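Local coordinates for teichoic acid biosynthesis protein F (Staphylococcus epidermidis, PDB 3L7I) that probably takes part in teichoic acid biosynthesis and has a C-terminal glycosyltransferase-like region of the GT-B type, with two Rossmann-like domains, at residues P352-F357 with R384-F389; A544-D549 with D622-M627; Q637-Y642 with E660-P665. One frame throughout, in Å; residues are numbered along the deposited sequence.

Interaction 1: residues P352-F357 with R384-F389; sequences PKTIVF and RYIWSF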
loop_
_atom_site.group_PDB
_atom_site.type_symbol
_atom_site.label_atom_id
_atom_site.label_comp_id
_atom_site.label_asym_id
_atom_site.label_seq_id
_atom_site.Cartn_x
_atom_site.Cartn_y
_atom_site.Cartn_z
ATOM N N PRO A 352 0.866 -29.107 -24.440
ATOM C CA PRO A 352 0.354 -29.341 -25.800
ATOM C C PRO A 352 -0.812 -30.335 -25.914
ATOM O O PRO A 352 -1.614 -30.153 -26.809
ATOM C CB PRO A 352 1.584 -29.845 -26.554
ATOM C CG PRO A 352 2.720 -29.174 -25.873
ATOM C CD PRO A 352 2.342 -29.108 -24.407
ATOM N N LYS A 353 -0.939 -31.340 -25.054
ATOM C CA LYS A 353 -2.044 -32.280 -25.247
ATOM C C LYS A 353 -3.332 -32.002 -24.457
ATOM O O LYS A 353 -4.169 -32.895 -24.300
ATOM C CB LYS A 353 -1.593 -33.726 -25.077
ATOM C CG LYS A 353 -0.774 -33.999 -23.848
ATOM C CD LYS A 353 -0.445 -35.498 -23.750
ATOM C CE LYS A 353 0.324 -36.004 -24.962
ATOM N NZ LYS A 353 0.738 -37.429 -24.777
ATOM N N THR A 354 -3.501 -30.763 -23.997
ATOM C CA THR A 354 -4.716 -30.343 -23.297
ATOM C C THR A 354 -5.612 -29.517 -24.223
ATOM O O THR A 354 -5.147 -28.576 -24.859
ATOM C CB THR A 354 -4.402 -29.490 -22.010
ATOM O OG1 THR A 354 -3.884 -30.325 -20.963
ATOM C CG2 THR A 354 -5.655 -28.788 -21.497
ATOM N N ILE A 355 -6.898 -29.850 -24.271
ATOM C CA ILE A 355 -7.863 -29.100 -25.072
ATOM C C ILE A 355 -9.109 -28.706 -24.240
ATOM O O ILE A 355 -9.665 -29.547 -23.531
ATOM C CB ILE A 355 -8.279 -29.956 -26.283
ATOM C CG1 ILE A 355 -7.037 -30.526 -26.961
ATOM C CG2 ILE A 355 -9.151 -29.174 -27.282
ATOM C CD1 ILE A 355 -7.356 -31.700 -27.862
ATOM N N VAL A 356 -9.531 -27.441 -24.304
ATOM C CA VAL A 356 -10.790 -27.018 -23.655
ATOM C C VAL A 356 -11.939 -26.840 -24.624
ATOM O O VAL A 356 -11.750 -26.320 -25.721
ATOM C CB VAL A 356 -10.691 -25.667 -22.902
ATOM C CG1 VAL A 356 -11.153 -25.795 -21.469
ATOM C CG2 VAL A 356 -9.303 -25.049 -23.007
ATOM N N PHE A 357 -13.137 -27.224 -24.188
ATOM C CA PHE A 357 -14.362 -27.049 -24.965
ATOM C C PHE A 357 -15.380 -26.268 -24.166
ATOM O O PHE A 357 -15.472 -26.422 -22.948
ATOM C CB PHE A 357 -14.968 -28.402 -25.328
ATOM C CG PHE A 357 -14.109 -29.210 -26.230
ATOM C CD1 PHE A 357 -14.475 -29.433 -27.540
ATOM C CD2 PHE A 357 -12.912 -29.720 -25.780
ATOM C CE1 PHE A 357 -13.662 -30.173 -28.383
ATOM C CE2 PHE A 357 -12.098 -30.456 -26.612
ATOM C CZ PHE A 357 -12.474 -30.688 -27.917
ATOM N N ARG A 384 -5.720 -34.832 -22.947
ATOM C CA ARG A 384 -6.473 -34.340 -21.803
ATOM C C ARG A 384 -7.640 -33.464 -22.291
ATOM O O ARG A 384 -7.437 -32.329 -22.737
ATOM C CB ARG A 384 -5.576 -33.582 -20.812
ATOM C CG ARG A 384 -6.302 -33.191 -19.513
ATOM C CD ARG A 384 -5.360 -32.987 -18.321
ATOM N NE ARG A 384 -5.004 -31.585 -18.073
ATOM C CZ ARG A 384 -5.535 -30.830 -17.107
ATOM N NH1 ARG A 384 -6.461 -31.330 -16.285
ATOM N NH2 ARG A 384 -5.144 -29.569 -16.963
ATOM N N TYR A 385 -8.859 -34.000 -22.232
ATOM C CA TYR A 385 -10.045 -33.230 -22.590
ATOM C C TYR A 385 -10.717 -32.579 -21.375
ATOM O O TYR A 385 -10.989 -33.240 -20.357
ATOM C CB TYR A 385 -11.024 -34.093 -23.367
ATOM C CG TYR A 385 -10.454 -34.576 -24.679
ATOM C CD1 TYR A 385 -10.513 -33.787 -25.821
ATOM C CD2 TYR A 385 -9.847 -35.818 -24.775
ATOM C CE1 TYR A 385 -9.988 -34.223 -27.027
ATOM C CE2 TYR A 385 -9.322 -36.270 -25.975
ATOM C CZ TYR A 385 -9.391 -35.470 -27.101
ATOM O OH TYR A 385 -8.862 -35.922 -28.296
ATOM N N ILE A 386 -10.966 -31.272 -21.490
ATOM C CA ILE A 386 -11.614 -30.511 -20.434
ATOM C C ILE A 386 -12.844 -29.788 -20.976
ATOM O O ILE A 386 -12.777 -29.154 -22.027
ATOM C CB ILE A 386 -10.638 -29.505 -19.833
ATOM C CG1 ILE A 386 -9.428 -30.247 -19.269
ATOM C CG2 ILE A 386 -11.295 -28.729 -18.718
ATOM C CD1 ILE A 386 -8.211 -29.376 -18.994
ATOM N N TRP A 387 -13.975 -29.898 -20.278
ATOM C CA TRP A 387 -15.172 -29.094 -20.594
ATOM C C TRP A 387 -15.484 -28.037 -19.513
ATOM O O TRP A 387 -15.406 -28.300 -18.310
ATOM C CB TRP A 387 -16.389 -29.990 -20.829
ATOM C CG TRP A 387 -16.537 -30.433 -22.265
ATOM C CD1 TRP A 387 -15.887 -31.473 -22.890
ATOM C CD2 TRP A 387 -17.387 -29.851 -23.250
ATOM N NE1 TRP A 387 -16.279 -31.561 -24.204
ATOM C CE2 TRP A 387 -17.195 -30.575 -24.451
ATOM C CE3 TRP A 387 -18.299 -28.799 -23.234
ATOM C CZ2 TRP A 387 -17.871 -30.264 -25.619
ATOM C CZ3 TRP A 387 -18.973 -28.498 -24.392
ATOM C CH2 TRP A 387 -18.756 -29.226 -25.570
ATOM N N SER A 388 -15.843 -26.833 -19.940
ATOM C CA SER A 388 -16.155 -25.764 -19.003
ATOM C C SER A 388 -17.652 -25.510 -19.008
ATOM O O SER A 388 -18.228 -25.400 -20.073
ATOM C CB SER A 388 -15.390 -24.517 -19.415
ATOM O OG SER A 388 -16.142 -23.344 -19.184
ATOM N N PHE A 389 -18.278 -25.438 -17.832
ATOM C CA PHE A 389 -19.737 -25.220 -17.686
ATOM C C PHE A 389 -20.023 -24.180 -16.605
ATOM O O PHE A 389 -19.152 -23.885 -15.797
ATOM C CB PHE A 389 -20.463 -26.524 -17.292
ATOM C CG PHE A 389 -20.254 -27.647 -18.261
ATOM C CD1 PHE A 389 -21.006 -27.732 -19.414
ATOM C CD2 PHE A 389 -19.287 -28.604 -18.029
ATOM C CE1 PHE A 389 -20.812 -28.744 -20.312
ATOM C CE2 PHE A 389 -19.086 -29.617 -18.931
ATOM C CZ PHE A 389 -19.862 -29.686 -20.081
#
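F357 and W387, neighbours on adjoining parallel strands, pack closely, and F357 has more surface covered by the other strand than any other residue here. The methylene CB of F357 lies over one face of the indole, 3.4 Å from the centroid of the W387 six-membered ring, a CH-pi contact. The F357 ring is nearly parallel to the indole but slid away from it, with planes at 20°, so the two rings barely overlap. With chi1 at -65°, CG of F357 stands anti to its carbonyl carbon, and the ring leans back along the strand until its CE2 meets the edge of the Y385 ring at CD1, 3.8 Å away. I355 reaches the same phenol with CD1, 3.7 Å from Y385 CE1. Large apolar groups suit this buried face because they fill the layer between the sheet and helix 367-379.

T354, V356, R384 and I386 occupy the other face. The chi1 of T354, -73°, places its methyl and hydroxyl separately: CG2, anti to the backbone N, packs on I386 CD1 at 3.6 Å, while OG1 accepts a weak bond from R384 NE at 3.3 Å. The arginine chain bends at chi3, and its guanidinium has I386 CD1 over one face; NH1 and NH2 pair with E402 and E417. Backbone hydrogen bonds of the parallel pairing join the strands, among them I355 N to R384 O (3.0 Å) and F357 N to I386 O (2.9 Å).

Strands 354-358 and 384-389 are the two arms of a beta-alpha-beta unit whose helix touches I355 and Y385 through M376. Helix 409-417 covers the opposite face, and strands 418-423 and 402-405 extend the sheet on either side.

Interaction 2: residues A544-D549 with D622-M627; sequences APTWRD and DYSSVM. With SO4 (sulfate ion), chain G.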
loop_
_atom_site.group_PDB
_atom_site.type_symbol
_atom_site.label_atom_id
_atom_site.label_comp_id
_atom_site.label_asym_id
_atom_site.label_seq_id
_atom_site.Cartn_x
_atom_site.Cartn_y
_atom_site.Cartn_z
ATOM N N ALA A 544 -40.271 -23.199 -34.571
ATOM C CA ALA A 544 -39.240 -22.556 -33.764
ATOM C C ALA A 544 -39.109 -21.080 -34.093
ATOM O O ALA A 544 -38.275 -20.683 -34.902
ATOM C CB ALA A 544 -37.928 -23.264 -33.957
ATOM N N PRO A 545 -39.937 -20.261 -33.448
ATOM C CA PRO A 545 -40.027 -18.821 -33.671
ATOM C C PRO A 545 -38.981 -18.098 -32.854
ATOM O O PRO A 545 -38.723 -18.495 -31.714
ATOM C CB PRO A 545 -41.401 -18.471 -33.090
ATOM C CG PRO A 545 -41.918 -19.731 -32.414
ATOM C CD PRO A 545 -40.814 -20.709 -32.357
ATOM N N THR A 546 -38.400 -17.031 -33.380
ATOM C CA THR A 546 -37.496 -16.250 -32.535
ATOM C C THR A 546 -38.229 -15.514 -31.422
ATOM O O THR A 546 -39.439 -15.284 -31.494
ATOM C CB THR A 546 -36.712 -15.195 -33.313
ATOM O OG1 THR A 546 -37.577 -14.594 -34.281
ATOM C CG2 THR A 546 -35.502 -15.824 -33.975
ATOM N N TRP A 547 -37.452 -15.119 -30.413
ATOM C CA TRP A 547 -37.962 -14.399 -29.260
ATOM C C TRP A 547 -38.329 -12.982 -29.650
ATOM O O TRP A 547 -37.738 -12.410 -30.567
ATOM C CB TRP A 547 -36.933 -14.405 -28.130
ATOM C CG TRP A 547 -37.192 -13.366 -27.105
ATOM C CD1 TRP A 547 -36.824 -12.059 -27.165
ATOM C CD2 TRP A 547 -37.892 -13.527 -25.877
ATOM N NE1 TRP A 547 -37.245 -11.396 -26.050
ATOM C CE2 TRP A 547 -37.910 -12.276 -25.237
ATOM C CE3 TRP A 547 -38.517 -14.606 -25.253
ATOM C CZ2 TRP A 547 -38.512 -12.068 -24.003
ATOM C CZ3 TRP A 547 -39.120 -14.401 -24.025
ATOM C CH2 TRP A 547 -39.111 -13.143 -23.412
ATOM N N ARG A 548 -39.319 -12.435 -28.948
ATOM C CA ARG A 548 -39.791 -11.075 -29.170
ATOM C C ARG A 548 -40.135 -10.375 -27.851
ATOM O O ARG A 548 -41.063 -10.780 -27.144
ATOM C CB ARG A 548 -41.014 -11.091 -30.096
ATOM C CG ARG A 548 -40.658 -11.296 -31.550
ATOM C CD ARG A 548 -41.850 -11.718 -32.355
ATOM N NE ARG A 548 -41.883 -13.159 -32.588
ATOM C CZ ARG A 548 -41.822 -13.736 -33.788
ATOM N NH1 ARG A 548 -41.730 -12.997 -34.881
ATOM N NH2 ARG A 548 -41.859 -15.058 -33.893
ATOM N N ASP A 549 -39.386 -9.325 -27.526
ATOM C CA ASP A 549 -39.601 -8.560 -26.296
ATOM C C ASP A 549 -41.040 -8.066 -26.198
ATOM O O ASP A 549 -41.626 -8.011 -25.120
ATOM C CB ASP A 549 -38.650 -7.366 -26.249
ATOM C CG ASP A 549 -37.287 -7.681 -26.843
ATOM O OD1 ASP A 549 -37.218 -8.116 -28.020
ATOM O OD2 ASP A 549 -36.279 -7.488 -26.131
ATOM N N ASP A 622 -39.507 -18.168 -38.416
ATOM C CA ASP A 622 -39.729 -16.828 -38.954
ATOM C C ASP A 622 -38.448 -16.109 -39.345
ATOM O O ASP A 622 -38.130 -16.045 -40.529
ATOM C CB ASP A 622 -40.574 -15.971 -38.015
ATOM C CG ASP A 622 -40.161 -16.106 -36.585
ATOM O OD1 ASP A 622 -40.965 -16.626 -35.800
ATOM O OD2 ASP A 622 -39.032 -15.702 -36.232
ATOM N N TYR A 623 -37.726 -15.564 -38.361
ATOM C CA TYR A 623 -36.446 -14.904 -38.598
ATOM C C TYR A 623 -35.370 -15.625 -37.814
ATOM O O TYR A 623 -34.983 -15.198 -36.738
ATOM C CB TYR A 623 -36.501 -13.448 -38.127
ATOM C CG TYR A 623 -37.854 -12.856 -38.303
ATOM C CD1 TYR A 623 -38.635 -12.534 -37.201
ATOM C CD2 TYR A 623 -38.385 -12.668 -39.585
ATOM C CE1 TYR A 623 -39.908 -12.014 -37.368
ATOM C CE2 TYR A 623 -39.652 -12.154 -39.766
ATOM C CZ TYR A 623 -40.416 -11.824 -38.658
ATOM O OH TYR A 623 -41.685 -11.306 -38.831
ATOM N N SER A 624 -34.860 -16.723 -38.331
ATOM C CA SER A 624 -33.902 -17.459 -37.540
ATOM C C SER A 624 -32.867 -18.102 -38.411
ATOM O O SER A 624 -33.165 -18.594 -39.499
ATOM C CB SER A 624 -34.608 -18.521 -36.708
ATOM O OG SER A 624 -33.662 -19.283 -35.987
ATOM N N SER A 625 -31.645 -18.099 -37.908
ATOM C CA SER A 625 -30.537 -18.766 -38.550
ATOM C C SER A 625 -30.724 -20.290 -38.607
ATOM O O SER A 625 -29.939 -20.976 -39.263
ATOM C CB SER A 625 -29.243 -18.419 -37.809
ATOM O OG SER A 625 -28.318 -19.490 -37.863
ATOM N N VAL A 626 -31.730 -20.827 -37.916
ATOM C CA VAL A 626 -31.999 -22.257 -38.044
ATOM C C VAL A 626 -32.434 -22.664 -39.442
ATOM O O VAL A 626 -32.205 -23.790 -39.852
ATOM C CB VAL A 626 -33.062 -22.821 -37.050
ATOM C CG1 VAL A 626 -32.532 -22.834 -35.639
ATOM C CG2 VAL A 626 -34.395 -22.068 -37.175
ATOM N N MET A 627 -33.082 -21.781 -40.181
ATOM C CA MET A 627 -33.508 -22.193 -41.508
ATOM C C MET A 627 -32.308 -22.648 -42.351
ATOM O O MET A 627 -32.440 -23.506 -43.226
ATOM C CB MET A 627 -34.273 -21.076 -42.204
ATOM C CG MET A 627 -33.525 -19.780 -42.249
ATOM S SD MET A 627 -34.337 -18.640 -43.364
ATOM C CE MET A 627 -33.208 -17.240 -43.296
HETATM S S SO4 G . -31.184 -16.114 -34.736
HETATM O O1 SO4 G . -31.954 -16.298 -33.498
HETATM O O2 SO4 G . -31.789 -15.039 -35.528
HETATM O O3 SO4 G . -29.800 -15.756 -34.424
HETATM O O4 SO4 G . -31.195 -17.362 -35.498
#
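D622 and T546 hold the centre of this contact, the carboxylate receiving both the backbone and the side chain of the threonine. OD2 of D622 accepts from T546 N at 3.2 Å and from T546 OG1 at 2.7 Å, both on its syn side. A third donor, the aspartate's own neighbour Y623 N, comes from the anti side, so OD2 is gripped by three bonds that fix the rotation of the carboxylate. Threonine suits the place because a hydroxyl on so short a side chain can reach the same oxygen as its own amide, and a chi1 of 40° turns OG1 that way.

The other oxygen, OD1, takes the salt bridge from R548 NH2 (2.6 Å), which stands above the carboxylate plane rather than in it. Both segments follow parallel strands, 539-543 and 618-621, at their C-terminal ends, where Rossmann-like domains such as those of the GT-B fold commonly place their binding loops. The R548 guanidinium also packs by NH1 against CE1 of the Y623 ring, the planes 70° apart. D643 ties the two together, pairing with R548 NH1 and bonded to the Y623 hydroxyl.

Beyond Y623 the chain turns into helix 626-630. S624 OG caps this start by accepting from V626 N at 3.1 Å, and a sulfate ion, probably from the crystallisation liquor, sits there with its O4 bonded to S625 N (2.6 Å) and S624 OG (3.2 Å).

Interaction 3: residues Q637-Y642 with E660-P665; sequences QFFFAY and EDLPGP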
loop_
_atom_site.group_PDB
_atom_site.type_symbol
_atom_site.label_atom_id
_atom_site.label_comp_id
_atom_site.label_asym_id
_atom_site.label_seq_id
_atom_site.Cartn_x
_atom_site.Cartn_y
_atom_site.Cartn_z
ATOM N N GLN A 637 -39.911 -25.727 -45.716
ATOM C CA GLN A 637 -39.962 -24.818 -44.584
ATOM C C GLN A 637 -41.103 -23.833 -44.822
ATOM O O GLN A 637 -41.493 -23.607 -45.967
ATOM C CB GLN A 637 -38.640 -24.076 -44.393
ATOM C CG GLN A 637 -37.404 -24.944 -44.494
ATOM C CD GLN A 637 -36.173 -24.283 -43.893
ATOM O OE1 GLN A 637 -36.282 -23.426 -43.008
ATOM N NE2 GLN A 637 -34.989 -24.692 -44.354
ATOM N N PHE A 638 -41.646 -23.293 -43.731
ATOM C CA PHE A 638 -42.682 -22.265 -43.748
ATOM C C PHE A 638 -42.219 -21.114 -42.876
ATOM O O PHE A 638 -41.366 -21.291 -41.991
ATOM C CB PHE A 638 -43.992 -22.808 -43.187
ATOM C CG PHE A 638 -44.631 -23.853 -44.048
ATOM C CD1 PHE A 638 -45.540 -23.493 -45.053
ATOM C CD2 PHE A 638 -44.333 -25.200 -43.872
ATOM C CE1 PHE A 638 -46.140 -24.458 -45.855
ATOM C CE2 PHE A 638 -44.936 -26.157 -44.675
ATOM C CZ PHE A 638 -45.836 -25.787 -45.661
ATOM N N PHE A 639 -42.794 -19.943 -43.104
ATOM C CA PHE A 639 -42.330 -18.734 -42.451
ATOM C C PHE A 639 -43.494 -17.898 -42.002
ATOM O O PHE A 639 -44.063 -17.126 -42.761
ATOM C CB PHE A 639 -41.380 -17.978 -43.378
ATOM C CG PHE A 639 -40.194 -18.793 -43.749
ATOM C CD1 PHE A 639 -39.113 -18.905 -42.868
ATOM C CD2 PHE A 639 -40.196 -19.546 -44.913
ATOM C CE1 PHE A 639 -38.024 -19.710 -43.172
ATOM C CE2 PHE A 639 -39.110 -20.355 -45.222
ATOM C CZ PHE A 639 -38.016 -20.432 -44.354
ATOM N N PHE A 640 -43.852 -18.086 -40.747
ATOM C CA PHE A 640 -45.026 -17.469 -40.167
ATOM C C PHE A 640 -44.672 -16.080 -39.603
ATOM O O PHE A 640 -44.652 -15.858 -38.393
ATOM C CB PHE A 640 -45.532 -18.411 -39.093
ATOM C CG PHE A 640 -46.712 -17.923 -38.365
ATOM C CD1 PHE A 640 -46.811 -18.113 -36.998
ATOM C CD2 PHE A 640 -47.745 -17.297 -39.028
ATOM C CE1 PHE A 640 -47.932 -17.678 -36.295
ATOM C CE2 PHE A 640 -48.874 -16.859 -38.332
ATOM C CZ PHE A 640 -48.964 -17.044 -36.963
ATOM N N ALA A 641 -44.375 -15.151 -40.499
ATOM C CA ALA A 641 -44.059 -13.783 -40.113
ATOM C C ALA A 641 -45.322 -12.971 -39.803
ATOM O O ALA A 641 -45.758 -12.155 -40.605
ATOM C CB ALA A 641 -43.245 -13.103 -41.209
ATOM N N TYR A 642 -45.902 -13.187 -38.632
ATOM C CA TYR A 642 -47.138 -12.506 -38.290
ATOM C C TYR A 642 -46.908 -11.047 -37.942
ATOM O O TYR A 642 -47.773 -10.206 -38.165
ATOM C CB TYR A 642 -47.872 -13.233 -37.162
ATOM C CG TYR A 642 -47.067 -13.454 -35.904
ATOM C CD1 TYR A 642 -46.395 -14.659 -35.687
ATOM C CD2 TYR A 642 -47.006 -12.483 -34.919
ATOM C CE1 TYR A 642 -45.662 -14.881 -34.537
ATOM C CE2 TYR A 642 -46.276 -12.686 -33.759
ATOM C CZ TYR A 642 -45.605 -13.890 -33.568
ATOM O OH TYR A 642 -44.879 -14.089 -32.405
ATOM N N GLU A 660 -37.908 -12.489 -50.931
ATOM C CA GLU A 660 -37.813 -13.292 -52.136
ATOM C C GLU A 660 -37.257 -14.683 -51.880
ATOM O O GLU A 660 -37.992 -15.623 -51.568
ATOM C CB GLU A 660 -36.953 -12.562 -53.164
ATOM C CG GLU A 660 -37.534 -12.572 -54.561
ATOM C CD GLU A 660 -37.460 -11.211 -55.220
ATOM O OE1 GLU A 660 -36.597 -10.402 -54.811
ATOM O OE2 GLU A 660 -38.272 -10.951 -56.135
ATOM N N ASP A 661 -35.941 -14.785 -51.994
ATOM C CA ASP A 661 -35.250 -16.063 -52.053
ATOM C C ASP A 661 -35.107 -16.833 -50.736
ATOM O O ASP A 661 -33.997 -17.048 -50.258
ATOM C CB ASP A 661 -33.869 -15.863 -52.698
ATOM C CG ASP A 661 -33.048 -14.794 -52.001
ATOM O OD1 ASP A 661 -33.053 -14.773 -50.753
ATOM O OD2 ASP A 661 -32.402 -13.979 -52.696
ATOM N N LEU A 662 -36.226 -17.263 -50.159
ATOM C CA LEU A 662 -36.176 -18.292 -49.115
ATOM C C LEU A 662 -36.983 -19.533 -49.534
ATOM O O LEU A 662 -37.802 -19.463 -50.461
ATOM C CB LEU A 662 -36.528 -17.754 -47.712
ATOM C CG LEU A 662 -37.850 -17.069 -47.438
ATOM C CD1 LEU A 662 -37.820 -16.355 -46.095
ATOM C CD2 LEU A 662 -38.158 -16.095 -48.596
ATOM N N PRO A 663 -36.736 -20.670 -48.861
ATOM C CA PRO A 663 -37.091 -22.002 -49.364
ATOM C C PRO A 663 -38.575 -22.304 -49.299
ATOM O O PRO A 663 -38.987 -23.341 -49.804
ATOM C CB PRO A 663 -36.384 -22.952 -48.389
ATOM C CG PRO A 663 -35.921 -22.125 -47.249
ATOM C CD PRO A 663 -36.381 -20.715 -47.437
ATOM N N GLY A 664 -39.352 -21.435 -48.662
ATOM C CA GLY A 664 -40.776 -21.654 -48.501
ATOM C C GLY A 664 -41.568 -20.365 -48.507
ATOM O O GLY A 664 -41.013 -19.276 -48.540
ATOM N N PRO A 665 -42.888 -20.487 -48.443
ATOM C CA PRO A 665 -43.797 -19.336 -48.522
ATOM C C PRO A 665 -43.799 -18.492 -47.234
ATOM O O PRO A 665 -43.503 -19.030 -46.173
ATOM C CB PRO A 665 -45.172 -19.997 -48.689
ATOM C CG PRO A 665 -44.931 -21.517 -48.555
ATOM C CD PRO A 665 -43.576 -21.717 -48.034
#
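F639 meets L662 and P663 through apolar contacts that differ in direction. The side chains of L662 and F639 approach from opposite directions, and CD1 of L662 lies squarely over the F639 ring, 4.1 Å from the centroid and only 8° off the normal, a CH-pi contact. P663 crosses the phenylalanine at about a right angle, its CD 3.5 Å from F639 CZ. A flat phenyl suits the site because leucine can lie on its face while the edge faces the backbone of the other segment: G664 N and P665 O both lie near the ring plane. On the preceding residue, F638, CD1 touches P665 CD at 4.0 Å, the compact apolar ring of proline packing obliquely against the phenyl.

These contacts belong to the edge of the parallel six-strand sheet of a Rossmann-like domain, where 660-665 leads directly into the outermost strand, 666-667, beside strand 637-640. M627 of helix 626-630 also touches F639, and helix 670-677 packs on F638.

The polar contacts are backbone ones and few. F639 N gives a weak bond to P665 O, 3.3 Å long and bent to 127° at the hydrogen, before the pairing continues from F639 to Y667. G664 CA approaches Q637 O at 3.3 Å in a CA-H...O contact that is nearly straight, at 169°; with no side chain on G664, the two backbones can come this close.

How the interactions relate
Interactions 2 and 3 lie in the same Rossmann-like domain, with centres 12 Å apart, and touch directly: M627 O probably accepts a hydrogen bond from Q637 NE2 at 3.0 Å, and R548 NE packs 3.1 Å from Y642 OH. Helix 626-630, which begins in interaction 2, leads to strand 637-640 of interaction 3, so one stretch of chain serves both. Of the three, interaction 2 holds the sulfate. Interaction 1 is in the other parallel sheet, on the opposite side of the chain's centre; its centre is 32 Å from that of interaction 2, with nearest atoms about 18 Å apart, and 40 Å from that of interaction 3.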